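Local atomic coordinates of succinate dehydrogenase subunit A (Mycolicibacterium smegmatis MC2 51, PDB entry 6LUM), a protein that probably oxidises succinate to fumarate as the FAD-carrying flavoprotein subunit of succinate dehydrogenase, handing the electrons on toward the quinone pool. Residues 75-80 against 547-552; 196-201 against 413-418; 233-238 against 551-556; 528-533 against 541-546. All coordinates share one frame; numbering follows the deposited sequence.

Contact 1. Residues 75-80 against 547-552; sequences DYLADQ and NYMRHT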
loop_
_atom_site.group_PDB
_atom_site.type_symbol
_atom_site.label_atom_id
_atom_site.label_comp_id
_atom_site.label_asym_id
_atom_site.label_seq_id
_atom_site.Cartn_x
_atom_site.Cartn_y
_atom_site.Cartn_z
ATOM N N ASP D 75 20.862 -34.037 -37.297
ATOM C CA ASP D 75 21.545 -34.602 -38.461
ATOM C C ASP D 75 22.853 -33.873 -38.754
ATOM O O ASP D 75 23.232 -33.682 -39.909
ATOM C CB ASP D 75 20.640 -34.600 -39.690
ATOM C CG ASP D 75 20.974 -35.712 -40.649
ATOM O OD1 ASP D 75 22.109 -36.220 -40.590
ATOM O OD2 ASP D 75 20.106 -36.083 -41.461
ATOM N N TYR D 76 23.546 -33.464 -37.696
ATOM C CA TYR D 76 24.889 -32.897 -37.788
ATOM C C TYR D 76 24.898 -31.625 -38.632
ATOM O O TYR D 76 25.697 -31.457 -39.554
ATOM C CB TYR D 76 25.879 -33.934 -38.322
ATOM C CG TYR D 76 25.985 -35.126 -37.412
ATOM C CD1 TYR D 76 26.420 -34.980 -36.105
ATOM C CD2 TYR D 76 25.623 -36.389 -37.843
ATOM C CE1 TYR D 76 26.504 -36.055 -35.262
ATOM C CE2 TYR D 76 25.705 -37.469 -37.007
ATOM C CZ TYR D 76 26.146 -37.297 -35.719
ATOM O OH TYR D 76 26.232 -38.378 -34.879
ATOM N N LEU D 77 23.978 -30.728 -38.293
ATOM C CA LEU D 77 24.006 -29.370 -38.814
ATOM C C LEU D 77 23.748 -28.353 -37.713
ATOM O O LEU D 77 23.700 -27.155 -37.999
ATOM C CB LEU D 77 22.991 -29.186 -39.932
ATOM C CG LEU D 77 23.352 -28.132 -40.970
ATOM C CD1 LEU D 77 24.482 -28.632 -41.823
ATOM C CD2 LEU D 77 22.157 -27.796 -41.813
ATOM N N ALA D 78 23.571 -28.791 -36.472
ATOM C CA ALA D 78 23.442 -27.883 -35.350
ATOM C C ALA D 78 24.806 -27.321 -34.975
ATOM O O ALA D 78 25.847 -27.807 -35.415
ATOM C CB ALA D 78 22.812 -28.599 -34.158
ATOM N N ASP D 79 24.799 -26.280 -34.154
ATOM C CA ASP D 79 26.027 -25.703 -33.628
ATOM C C ASP D 79 26.214 -26.181 -32.198
ATOM O O ASP D 79 25.352 -25.942 -31.343
ATOM C CB ASP D 79 25.996 -24.179 -33.686
ATOM C CG ASP D 79 26.052 -23.652 -35.101
ATOM O OD1 ASP D 79 26.574 -24.368 -35.978
ATOM O OD2 ASP D 79 25.583 -22.520 -35.340
ATOM N N GLN D 80 27.339 -26.851 -31.936
ATOM C CA GLN D 80 27.499 -27.524 -30.654
ATOM C C GLN D 80 27.586 -26.542 -29.495
ATOM O O GLN D 80 27.125 -26.854 -28.393
ATOM C CB GLN D 80 28.726 -28.427 -30.675
ATOM C CG GLN D 80 28.462 -29.846 -31.151
ATOM C CD GLN D 80 28.531 -29.980 -32.644
ATOM O OE1 GLN D 80 28.904 -29.047 -33.336
ATOM N NE2 GLN D 80 28.191 -31.152 -33.151
ATOM N N ASN D 547 30.647 -31.610 -49.004
ATOM C CA ASN D 547 30.328 -30.433 -49.792
ATOM C C ASN D 547 29.227 -29.575 -49.199
ATOM O O ASN D 547 29.212 -28.369 -49.443
ATOM C CB ASN D 547 29.920 -30.843 -51.212
ATOM C CG ASN D 547 30.378 -29.852 -52.260
ATOM O OD1 ASN D 547 30.443 -28.650 -52.010
ATOM N ND2 ASN D 547 30.700 -30.355 -53.445
ATOM N N TYR D 548 28.313 -30.151 -48.426
ATOM C CA TYR D 548 27.119 -29.444 -47.991
ATOM C C TYR D 548 26.927 -29.502 -46.485
ATOM O O TYR D 548 25.799 -29.523 -45.998
ATOM C CB TYR D 548 25.880 -29.990 -48.692
ATOM C CG TYR D 548 25.832 -29.681 -50.160
ATOM C CD1 TYR D 548 25.699 -28.378 -50.605
ATOM C CD2 TYR D 548 25.926 -30.688 -51.101
ATOM C CE1 TYR D 548 25.665 -28.091 -51.937
ATOM C CE2 TYR D 548 25.892 -30.408 -52.437
ATOM C CZ TYR D 548 25.763 -29.107 -52.849
ATOM O OH TYR D 548 25.726 -28.825 -54.190
ATOM N N MET D 549 28.007 -29.528 -45.717
ATOM C CA MET D 549 27.847 -29.364 -44.274
ATOM C C MET D 549 28.070 -27.915 -43.866
ATOM O O MET D 549 28.956 -27.581 -43.083
ATOM C CB MET D 549 28.772 -30.304 -43.515
ATOM C CG MET D 549 28.514 -30.314 -42.015
ATOM S SD MET D 549 29.470 -31.529 -41.100
ATOM C CE MET D 549 28.577 -33.009 -41.541
ATOM N N ARG D 550 27.254 -27.031 -44.430
ATOM C CA ARG D 550 27.298 -25.617 -44.107
ATOM C C ARG D 550 25.883 -25.067 -44.150
ATOM O O ARG D 550 25.020 -25.581 -44.861
ATOM C CB ARG D 550 28.194 -24.845 -45.078
ATOM C CG ARG D 550 29.651 -25.239 -45.032
ATOM C CD ARG D 550 30.365 -24.880 -46.315
ATOM N NE ARG D 550 29.701 -25.449 -47.479
ATOM C CZ ARG D 550 30.183 -25.385 -48.713
ATOM N NH1 ARG D 550 31.337 -24.776 -48.941
ATOM N NH2 ARG D 550 29.514 -25.929 -49.719
ATOM N N HIS D 551 25.648 -24.018 -43.374
ATOM C CA HIS D 551 24.387 -23.310 -43.456
ATOM C C HIS D 551 24.334 -22.522 -44.752
ATOM O O HIS D 551 25.339 -21.961 -45.191
ATOM C CB HIS D 551 24.222 -22.363 -42.275
ATOM C CG HIS D 551 24.152 -23.047 -40.948
ATOM N ND1 HIS D 551 23.180 -23.969 -40.634
ATOM C CD2 HIS D 551 24.925 -22.927 -39.845
ATOM C CE1 HIS D 551 23.362 -24.395 -39.398
ATOM N NE2 HIS D 551 24.414 -23.777 -38.897
ATOM N N THR D 552 23.163 -22.488 -45.371
ATOM C CA THR D 552 22.935 -21.659 -46.542
ATOM C C THR D 552 22.405 -20.312 -46.093
ATOM O O THR D 552 21.536 -20.242 -45.225
ATOM C CB THR D 552 21.930 -22.320 -47.482
ATOM O OG1 THR D 552 22.440 -23.581 -47.927
ATOM C CG2 THR D 552 21.672 -21.442 -48.679
#
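Leu77 and His551 lie alongside each other with their ends pointing opposite ways, the leucine branch running along the imidazole. Leu77 CG lies 4.1 Å from His551 CE1, and the backbone carbonyl of the same leucine approaches the ring obliquely, Leu77 O standing 3.1 Å from His551 CE1. That carbonyl faces a ring carbon; the ring nitrogen ND1 donates instead to OD2 of Asp236, just after strand 234-235. Asp79 faces the imidazole from across the contact and meets it at its edge, its carboxylate turned 81° from the ring plane. At 3.7 Å from Asp79 OD1 to His551 NE2 the two are neighbours rather than bonded, and OD1 accepts a hydrogen bond from the backbone N of Val573. The loop carrying these residues leaves helix 63-73 through a Schellman motif at Asp75 and ends at helix 80-100, so the connection between these helices of the FAD-binding region is laid against the residues leading into and along strand 550-556. Among them, Met549 holds CG anti to its backbone N (chi1 -172°) and bends at chi3 (-76°), which brings CE to 3.8 Å from Tyr76 O. The same methyl touches Tyr76 CB at 4.3 Å, while the tyrosine ring leads off toward Val71. Leu77 CD1 is 4.4 Å from Met549 CG and 4.1 Å from Arg550 N, lying against the backbone at Met549 and Arg550.

Contact 2. Residues 196-201 against 413-418; sequences AKAIVF and IAAAEY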
loop_
_atom_site.group_PDB
_atom_site.type_symbol
_atom_site.label_atom_id
_atom_site.label_comp_id
_atom_site.label_asym_id
_atom_site.label_seq_id
_atom_site.Cartn_x
_atom_site.Cartn_y
_atom_site.Cartn_z
ATOM N N ALA D 196 13.464 3.252 -31.092
ATOM C CA ALA D 196 13.982 2.477 -29.986
ATOM C C ALA D 196 15.495 2.436 -30.047
ATOM O O ALA D 196 16.112 2.861 -31.022
ATOM C CB ALA D 196 13.418 1.062 -29.998
ATOM N N LYS D 197 16.094 1.923 -28.982
ATOM C CA LYS D 197 17.516 1.629 -29.013
ATOM C C LYS D 197 17.776 0.193 -29.430
ATOM O O LYS D 197 18.615 -0.052 -30.298
ATOM C CB LYS D 197 18.151 1.901 -27.651
ATOM C CG LYS D 197 18.025 3.329 -27.192
ATOM C CD LYS D 197 18.509 3.468 -25.781
ATOM C CE LYS D 197 17.914 4.681 -25.124
ATOM N NZ LYS D 197 18.339 4.808 -23.715
ATOM N N ALA D 198 17.064 -0.760 -28.837
ATOM C CA ALA D 198 17.163 -2.160 -29.204
ATOM C C ALA D 198 15.815 -2.637 -29.718
ATOM O O ALA D 198 14.773 -2.082 -29.373
ATOM C CB ALA D 198 17.607 -3.015 -28.026
ATOM N N ILE D 199 15.846 -3.667 -30.558
ATOM C CA ILE D 199 14.653 -4.242 -31.164
ATOM C C ILE D 199 14.786 -5.753 -31.116
ATOM O O ILE D 199 15.779 -6.300 -31.598
ATOM C CB ILE D 199 14.473 -3.772 -32.617
ATOM C CG1 ILE D 199 14.393 -2.254 -32.686
ATOM C CG2 ILE D 199 13.236 -4.369 -33.219
ATOM C CD1 ILE D 199 14.277 -1.741 -34.076
ATOM N N VAL D 200 13.792 -6.429 -30.548
ATOM C CA VAL D 200 13.767 -7.884 -30.472
ATOM C C VAL D 200 12.670 -8.399 -31.386
ATOM O O VAL D 200 11.546 -7.897 -31.356
ATOM C CB VAL D 200 13.547 -8.371 -29.029
ATOM C CG1 VAL D 200 13.857 -9.838 -28.918
ATOM C CG2 VAL D 200 14.402 -7.580 -28.074
ATOM N N PHE D 201 12.993 -9.395 -32.193
ATOM C CA PHE D 201 12.063 -9.984 -33.150
ATOM C C PHE D 201 11.687 -11.375 -32.673
ATOM O O PHE D 201 12.511 -12.290 -32.716
ATOM C CB PHE D 201 12.687 -10.060 -34.535
ATOM C CG PHE D 201 12.326 -8.931 -35.416
ATOM C CD1 PHE D 201 11.068 -8.836 -35.944
ATOM C CD2 PHE D 201 13.243 -7.956 -35.714
ATOM C CE1 PHE D 201 10.730 -7.793 -36.753
ATOM C CE2 PHE D 201 12.907 -6.909 -36.523
ATOM C CZ PHE D 201 11.647 -6.829 -37.041
ATOM N N ILE D 413 17.711 -9.967 -21.860
ATOM C CA ILE D 413 18.736 -9.316 -21.045
ATOM C C ILE D 413 19.747 -8.605 -21.934
ATOM O O ILE D 413 20.210 -7.508 -21.605
ATOM C CB ILE D 413 19.416 -10.307 -20.081
ATOM C CG1 ILE D 413 20.078 -11.456 -20.827
ATOM C CG2 ILE D 413 18.429 -10.838 -19.072
ATOM C CD1 ILE D 413 20.841 -12.393 -19.929
ATOM N N ALA D 414 20.080 -9.190 -23.087
ATOM C CA ALA D 414 21.038 -8.551 -23.982
ATOM C C ALA D 414 20.519 -7.210 -24.481
ATOM O O ALA D 414 21.248 -6.211 -24.481
ATOM C CB ALA D 414 21.352 -9.476 -25.153
ATOM N N ALA D 415 19.259 -7.163 -24.910
ATOM C CA ALA D 415 18.714 -5.912 -25.417
ATOM C C ALA D 415 18.543 -4.887 -24.313
ATOM O O ALA D 415 18.737 -3.691 -24.549
ATOM C CB ALA D 415 17.384 -6.159 -26.114
ATOM N N ALA D 416 18.196 -5.326 -23.104
ATOM C CA ALA D 416 18.104 -4.391 -21.990
ATOM C C ALA D 416 19.457 -3.754 -21.700
ATOM O O ALA D 416 19.558 -2.535 -21.520
ATOM C CB ALA D 416 17.569 -5.106 -20.754
ATOM N N GLU D 417 20.510 -4.571 -21.642
ATOM C CA GLU D 417 21.850 -4.037 -21.427
ATOM C C GLU D 417 22.225 -3.041 -22.512
ATOM O O GLU D 417 22.720 -1.948 -22.219
ATOM C CB GLU D 417 22.865 -5.171 -21.379
ATOM C CG GLU D 417 22.710 -6.085 -20.194
ATOM C CD GLU D 417 23.530 -7.348 -20.333
ATOM O OE1 GLU D 417 23.536 -8.161 -19.388
ATOM O OE2 GLU D 417 24.171 -7.530 -21.388
ATOM N N TYR D 418 22.009 -3.407 -23.775
ATOM C CA TYR D 418 22.354 -2.500 -24.865
ATOM C C TYR D 418 21.625 -1.172 -24.734
ATOM O O TYR D 418 22.223 -0.104 -24.921
ATOM C CB TYR D 418 22.035 -3.146 -26.207
ATOM C CG TYR D 418 22.463 -2.331 -27.399
ATOM C CD1 TYR D 418 21.672 -1.312 -27.885
ATOM C CD2 TYR D 418 23.650 -2.595 -28.045
ATOM C CE1 TYR D 418 22.054 -0.576 -28.968
ATOM C CE2 TYR D 418 24.042 -1.860 -29.128
ATOM C CZ TYR D 418 23.240 -0.852 -29.585
ATOM O OH TYR D 418 23.628 -0.111 -30.670
#
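Ala415 is the first residue of 413-418 to touch the strand. Its methyl points toward the strand, with CB 3.7 Å from Ala198 CB and 3.8 Å from Val200 CG2. Val200 turns that branch to the helix by setting CG2 anti to its carbonyl carbon (chi1 -166°, with CG1 anti to the backbone N). One turn on from Ala415, Tyr418 brings its ring to Lys197 and Ala198, meeting them obliquely: CE1 lies 3.7 Å from Lys197 O and CD1 4.4 Å from Ala198 CB. The 413-418 part of helix 399-421 runs almost antiparallel (166°) to strand 198-201, their axes 8.2 Å apart, against the parallel sheet of the Rossmann-type FAD-binding fold. Tyr380 of the next strand borders both Ala415 and Tyr418. Just past the segment, Lys197 NZ is hydrogen-bonded to Ala419 O of the same helix. Between the two segments themselves the meeting is methyl on methyl with a tyrosine ring at one end, so apolar fit dominates here, and the small alanines allow the close approach.

Contact 3. Residues 233-238 against 551-556; sequences PLEDME and HTMAYK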
loop_
_atom_site.group_PDB
_atom_site.type_symbol
_atom_site.label_atom_id
_atom_site.label_comp_id
_atom_site.label_asym_id
_atom_site.label_seq_id
_atom_site.Cartn_x
_atom_site.Cartn_y
_atom_site.Cartn_z
ATOM N N PRO D 233 20.378 -11.201 -44.324
ATOM C CA PRO D 233 20.264 -12.555 -44.867
ATOM C C PRO D 233 19.272 -13.423 -44.102
ATOM O O PRO D 233 18.827 -13.094 -43.003
ATOM C CB PRO D 233 21.683 -13.093 -44.699
ATOM C CG PRO D 233 22.146 -12.454 -43.485
ATOM C CD PRO D 233 21.560 -11.082 -43.458
ATOM N N LEU D 234 18.935 -14.556 -44.713
ATOM C CA LEU D 234 18.123 -15.582 -44.075
ATOM C C LEU D 234 18.837 -16.914 -44.204
ATOM O O LEU D 234 19.376 -17.231 -45.263
ATOM C CB LEU D 234 16.735 -15.681 -44.698
ATOM C CG LEU D 234 15.678 -14.681 -44.250
ATOM C CD1 LEU D 234 14.341 -15.138 -44.722
ATOM C CD2 LEU D 234 15.678 -14.539 -42.766
ATOM N N GLU D 235 18.823 -17.699 -43.137
ATOM C CA GLU D 235 19.696 -18.854 -43.008
ATOM C C GLU D 235 18.886 -20.139 -42.961
ATOM O O GLU D 235 17.943 -20.248 -42.178
ATOM C CB GLU D 235 20.549 -18.730 -41.749
ATOM C CG GLU D 235 21.640 -19.758 -41.628
ATOM C CD GLU D 235 22.127 -19.926 -40.208
ATOM O OE1 GLU D 235 22.543 -18.930 -39.588
ATOM O OE2 GLU D 235 22.094 -21.063 -39.705
ATOM N N ASP D 236 19.257 -21.104 -43.801
ATOM C CA ASP D 236 18.760 -22.478 -43.709
ATOM C C ASP D 236 17.245 -22.560 -43.856
ATOM O O ASP D 236 16.565 -23.209 -43.066
ATOM C CB ASP D 236 19.190 -23.115 -42.389
ATOM C CG ASP D 236 20.374 -24.032 -42.542
ATOM O OD1 ASP D 236 20.725 -24.361 -43.693
ATOM O OD2 ASP D 236 20.947 -24.431 -41.507
ATOM N N MET D 237 16.713 -21.926 -44.895
ATOM C CA MET D 237 15.267 -21.837 -45.040
ATOM C C MET D 237 14.653 -23.008 -45.789
ATOM O O MET D 237 13.427 -23.109 -45.838
ATOM C CB MET D 237 14.886 -20.537 -45.738
ATOM C CG MET D 237 14.785 -19.364 -44.808
ATOM S SD MET D 237 13.353 -19.433 -43.743
ATOM C CE MET D 237 12.045 -19.368 -44.953
ATOM N N GLU D 238 15.452 -23.894 -46.359
ATOM C CA GLU D 238 14.911 -25.056 -47.041
ATOM C C GLU D 238 14.660 -26.225 -46.109
ATOM O O GLU D 238 14.270 -27.295 -46.577
ATOM C CB GLU D 238 15.850 -25.498 -48.155
ATOM C CG GLU D 238 17.111 -26.168 -47.678
ATOM C CD GLU D 238 18.216 -25.186 -47.389
ATOM O OE1 GLU D 238 17.915 -23.995 -47.181
ATOM O OE2 GLU D 238 19.389 -25.596 -47.381
ATOM N N HIS D 551 25.648 -24.018 -43.374
ATOM C CA HIS D 551 24.387 -23.310 -43.456
ATOM C C HIS D 551 24.334 -22.522 -44.752
ATOM O O HIS D 551 25.339 -21.961 -45.191
ATOM C CB HIS D 551 24.222 -22.363 -42.275
ATOM C CG HIS D 551 24.152 -23.047 -40.948
ATOM N ND1 HIS D 551 23.180 -23.969 -40.634
ATOM C CD2 HIS D 551 24.925 -22.927 -39.845
ATOM C CE1 HIS D 551 23.362 -24.395 -39.398
ATOM N NE2 HIS D 551 24.414 -23.777 -38.897
ATOM N N THR D 552 23.163 -22.488 -45.371
ATOM C CA THR D 552 22.935 -21.659 -46.542
ATOM C C THR D 552 22.405 -20.312 -46.093
ATOM O O THR D 552 21.536 -20.242 -45.225
ATOM C CB THR D 552 21.930 -22.320 -47.482
ATOM O OG1 THR D 552 22.440 -23.581 -47.927
ATOM C CG2 THR D 552 21.672 -21.442 -48.679
ATOM N N MET D 553 22.925 -19.239 -46.676
ATOM C CA MET D 553 22.466 -17.896 -46.363
ATOM C C MET D 553 22.042 -17.213 -47.649
ATOM O O MET D 553 22.736 -17.310 -48.662
ATOM C CB MET D 553 23.553 -17.101 -45.647
ATOM C CG MET D 553 23.998 -17.758 -44.367
ATOM S SD MET D 553 24.962 -16.687 -43.308
ATOM C CE MET D 553 23.704 -15.557 -42.770
ATOM N N ALA D 554 20.898 -16.547 -47.617
ATOM C CA ALA D 554 20.314 -15.944 -48.802
ATOM C C ALA D 554 20.169 -14.450 -48.590
ATOM O O ALA D 554 19.694 -14.013 -47.534
ATOM C CB ALA D 554 18.960 -16.570 -49.116
ATOM N N TYR D 555 20.586 -13.675 -49.591
ATOM C CA TYR D 555 20.470 -12.226 -49.602
ATOM C C TYR D 555 19.612 -11.798 -50.780
ATOM O O TYR D 555 19.749 -12.333 -51.884
ATOM C CB TYR D 555 21.833 -11.544 -49.720
ATOM C CG TYR D 555 22.856 -11.937 -48.691
ATOM C CD1 TYR D 555 23.615 -13.079 -48.845
ATOM C CD2 TYR D 555 23.084 -11.147 -47.581
ATOM C CE1 TYR D 555 24.551 -13.434 -47.919
ATOM C CE2 TYR D 555 24.022 -11.495 -46.649
ATOM C CZ TYR D 555 24.752 -12.641 -46.822
ATOM O OH TYR D 555 25.696 -12.997 -45.892
ATOM N N LYS D 556 18.744 -10.825 -50.548
ATOM C CA LYS D 556 17.901 -10.271 -51.595
ATOM C C LYS D 556 18.623 -9.115 -52.266
ATOM O O LYS D 556 19.271 -8.305 -51.600
ATOM C CB LYS D 556 16.574 -9.793 -51.014
ATOM C CG LYS D 556 15.526 -9.443 -52.038
ATOM C CD LYS D 556 14.400 -8.678 -51.385
ATOM C CE LYS D 556 13.250 -8.480 -52.336
ATOM N NZ LYS D 556 12.611 -9.771 -52.674
#
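Glu235 and Met553 face each other as a non-hydrogen-bonded pair in an antiparallel ladder, in which strand 234-235 forms one edge of a three-stranded sheet centred on strand 550-556. Leu234 and Ala554 are the hydrogen-bonded pair, Leu234 N to Ala554 O 3.0 Å and Ala554 N to Leu234 O 2.9 Å. The ladder ends with Asp236 N bonded to Thr552 O at 2.8 Å.

Glu235 can be followed outward. CB lies 3.9 Å from Thr552 O; CG, anti to the backbone N (chi1 -171°), packs at 3.7 Å on His551 CB; CD approaches His551 CG. OE2 then rests over one face of the imidazole, above its centre, while OE1 turns to a salt bridge with Lys570. Asp236 OD2 meets the edge of that ring and accepts a hydrogen bond from ND1, modelled too short for its length to be relied on. Replacing His551 with an alanine would probably leave Asp236 OD2 without its ring donor and open a gap beneath the Glu235 carboxylate. At the other end Pro233 CB sits over the Tyr555 ring in a CH-pi contact, 3.8 Å from the ring centroid.

Contact 4. Residues 528-533 against 541-546; sequences RKESRG and PNRDDT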
loop_
_atom_site.group_PDB
_atom_site.type_symbol
_atom_site.label_atom_id
_atom_site.label_comp_id
_atom_site.label_asym_id
_atom_site.label_seq_id
_atom_site.Cartn_x
_atom_site.Cartn_y
_atom_site.Cartn_z
ATOM N N ARG D 528 20.764 -26.929 -52.444
ATOM C CA ARG D 528 21.329 -28.013 -51.641
ATOM C C ARG D 528 21.047 -29.359 -52.298
ATOM O O ARG D 528 19.939 -29.882 -52.216
ATOM C CB ARG D 528 20.770 -27.973 -50.227
ATOM C CG ARG D 528 21.478 -28.909 -49.292
ATOM C CD ARG D 528 20.926 -28.850 -47.896
ATOM N NE ARG D 528 21.324 -27.633 -47.210
ATOM C CZ ARG D 528 22.503 -27.459 -46.631
ATOM N NH1 ARG D 528 23.402 -28.423 -46.665
ATOM N NH2 ARG D 528 22.782 -26.322 -46.023
ATOM N N LYS D 529 22.061 -29.941 -52.930
ATOM C CA LYS D 529 21.921 -31.215 -53.638
ATOM C C LYS D 529 22.344 -32.385 -52.752
ATOM O O LYS D 529 23.296 -33.104 -53.041
ATOM C CB LYS D 529 22.740 -31.199 -54.922
ATOM C CG LYS D 529 22.685 -29.910 -55.695
ATOM C CD LYS D 529 23.547 -29.997 -56.936
ATOM C CE LYS D 529 23.348 -28.791 -57.822
ATOM N NZ LYS D 529 21.918 -28.611 -58.175
ATOM N N GLU D 530 21.612 -32.584 -51.665
ATOM C CA GLU D 530 21.867 -33.695 -50.760
ATOM C C GLU D 530 20.548 -34.076 -50.106
ATOM O O GLU D 530 19.479 -33.626 -50.523
ATOM C CB GLU D 530 22.934 -33.326 -49.727
ATOM C CG GLU D 530 22.471 -32.298 -48.729
ATOM C CD GLU D 530 23.397 -32.182 -47.553
ATOM O OE1 GLU D 530 24.451 -32.839 -47.566
ATOM O OE2 GLU D 530 23.074 -31.433 -46.614
ATOM N N SER D 531 20.615 -34.911 -49.075
ATOM C CA SER D 531 19.410 -35.329 -48.361
ATOM C C SER D 531 19.730 -35.362 -46.871
ATOM O O SER D 531 20.112 -36.402 -46.335
ATOM C CB SER D 531 18.939 -36.679 -48.861
ATOM O OG SER D 531 18.644 -36.615 -50.240
ATOM N N ARG D 532 19.533 -34.235 -46.200
ATOM C CA ARG D 532 19.880 -34.107 -44.794
ATOM C C ARG D 532 18.663 -33.648 -44.012
ATOM O O ARG D 532 18.094 -32.598 -44.312
ATOM C CB ARG D 532 21.032 -33.127 -44.603
ATOM C CG ARG D 532 21.386 -32.885 -43.155
ATOM C CD ARG D 532 22.396 -31.781 -43.028
ATOM N NE ARG D 532 23.478 -31.970 -43.977
ATOM C CZ ARG D 532 24.581 -32.651 -43.704
ATOM N NH1 ARG D 532 24.737 -33.189 -42.509
ATOM N NH2 ARG D 532 25.526 -32.784 -44.621
ATOM N N GLY D 533 18.274 -34.429 -43.015
ATOM C CA GLY D 533 17.245 -33.982 -42.093
ATOM C C GLY D 533 15.898 -33.854 -42.767
ATOM O O GLY D 533 15.401 -34.792 -43.396
ATOM N N PRO D 541 19.923 -38.901 -53.083
ATOM C CA PRO D 541 19.414 -39.435 -51.812
ATOM C C PRO D 541 20.505 -40.004 -50.907
ATOM O O PRO D 541 20.477 -41.176 -50.528
ATOM C CB PRO D 541 18.446 -40.519 -52.291
ATOM C CG PRO D 541 19.104 -41.048 -53.532
ATOM C CD PRO D 541 19.906 -39.920 -54.144
ATOM N N ASN D 542 21.477 -39.169 -50.547
ATOM C CA ASN D 542 22.480 -39.557 -49.556
ATOM C C ASN D 542 23.223 -38.322 -49.075
ATOM O O ASN D 542 23.577 -37.455 -49.877
ATOM C CB ASN D 542 23.451 -40.604 -50.113
ATOM C CG ASN D 542 24.129 -40.166 -51.390
ATOM O OD1 ASN D 542 23.931 -39.054 -51.872
ATOM N ND2 ASN D 542 24.943 -41.050 -51.949
ATOM N N ARG D 543 23.452 -38.245 -47.771
ATOM C CA ARG D 543 24.050 -37.062 -47.169
ATOM C C ARG D 543 25.478 -36.861 -47.664
ATOM O O ARG D 543 26.283 -37.794 -47.666
ATOM C CB ARG D 543 24.019 -37.203 -45.650
ATOM C CG ARG D 543 24.436 -35.979 -44.896
ATOM C CD ARG D 543 24.258 -36.197 -43.411
ATOM N NE ARG D 543 25.092 -37.290 -42.930
ATOM C CZ ARG D 543 25.065 -37.770 -41.692
ATOM N NH1 ARG D 543 24.252 -37.252 -40.789
ATOM N NH2 ARG D 543 25.861 -38.771 -41.360
ATOM N N ASP D 544 25.784 -35.637 -48.096
ATOM C CA ASP D 544 27.114 -35.274 -48.586
ATOM C C ASP D 544 27.803 -34.419 -47.527
ATOM O O ASP D 544 27.695 -33.197 -47.505
ATOM C CB ASP D 544 27.011 -34.547 -49.921
ATOM C CG ASP D 544 28.301 -34.589 -50.711
ATOM O OD1 ASP D 544 29.233 -35.303 -50.292
ATOM O OD2 ASP D 544 28.383 -33.906 -51.751
ATOM N N ASP D 545 28.537 -35.084 -46.644
ATOM C CA ASP D 545 29.171 -34.424 -45.511
ATOM C C ASP D 545 30.396 -33.613 -45.900
ATOM O O ASP D 545 30.945 -32.907 -45.051
ATOM C CB ASP D 545 29.563 -35.462 -44.458
ATOM C CG ASP D 545 28.377 -35.971 -43.673
ATOM O OD1 ASP D 545 27.443 -35.184 -43.435
ATOM O OD2 ASP D 545 28.373 -37.160 -43.298
ATOM N N THR D 546 30.835 -33.689 -47.152
ATOM C CA THR D 546 32.050 -33.011 -47.579
ATOM C C THR D 546 31.785 -31.717 -48.327
ATOM O O THR D 546 32.620 -30.809 -48.290
ATOM C CB THR D 546 32.886 -33.931 -48.473
ATOM O OG1 THR D 546 32.400 -33.855 -49.818
ATOM C CG2 THR D 546 32.790 -35.370 -47.991
#
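Neither 528-533 nor 541-546 is a regular helix or strand. Both are loop, the first leaving helix 503-527 at Arg528, and they come closest at Ser531 and Arg543, whose CA atoms are 5.1 Å apart. One backbone amide reaches across, Asp544 N to Glu530 OE1 at 3.1 Å, met on the anti side of that oxygen. Glu530 CG sits between backbone N and carbonyl carbon (chi1 69°), which sends the extended chain toward the other loop. Arg532 grips this carboxylate side-on: NE bonds OE2 of Glu530 at 2.7 Å, and NH2 bonds Glu530 OE1 on that oxygen's syn lone pair. Arg528 NH1 reaches Glu530 OE2 from the face opposite to Arg532 NE. OE2 thus takes two arginine donors, and OE1 takes Arg532 NH2 and Asp544 N. The outer edge of the Arg532 guanidinium faces Asp545, with NH2 3.3 Å from OD1 in a salt bridge. Over one face lie CG and CD of Arg543, its CG 3.5 Å from Arg532 CZ. Asp75 adds a salt bridge to Arg543. A leucine in place of Arg532 would probably leave Glu530 short of two donors and Asp545 without this partner across the loops. The contact is a salt-bridge network in which two carboxylates between three arginines probably offset the like charges of Arg532 and Arg543, tying the loops together chiefly by charge rather than by apolar packing.

In the fold
Contacts 1, 3 and 4 form one cluster, while contact 2 stands apart. Contacts 1 and 3 share His551 and Thr552 on strand 550-556, their centres about 13 Å apart, and touch where Leu77 packs on Asp236. Contact 4, centred about 10 Å from contact 1, is tied to it through the Arg543-Asp75 pair and by Arg528, probably hydrogen-bonded to Arg550 O. The same arginine reaches contact 3, where Arg528 NE meets Glu238 OE2 at 2.8 Å. Contact 2 lies about 29 Å from contact 1 and about 24 Å from contact 3, centre to centre. The bound FAD is about 10 Å from the Val200 side chain of contact 2 and about 13 Å from that of Leu234 in contact 3.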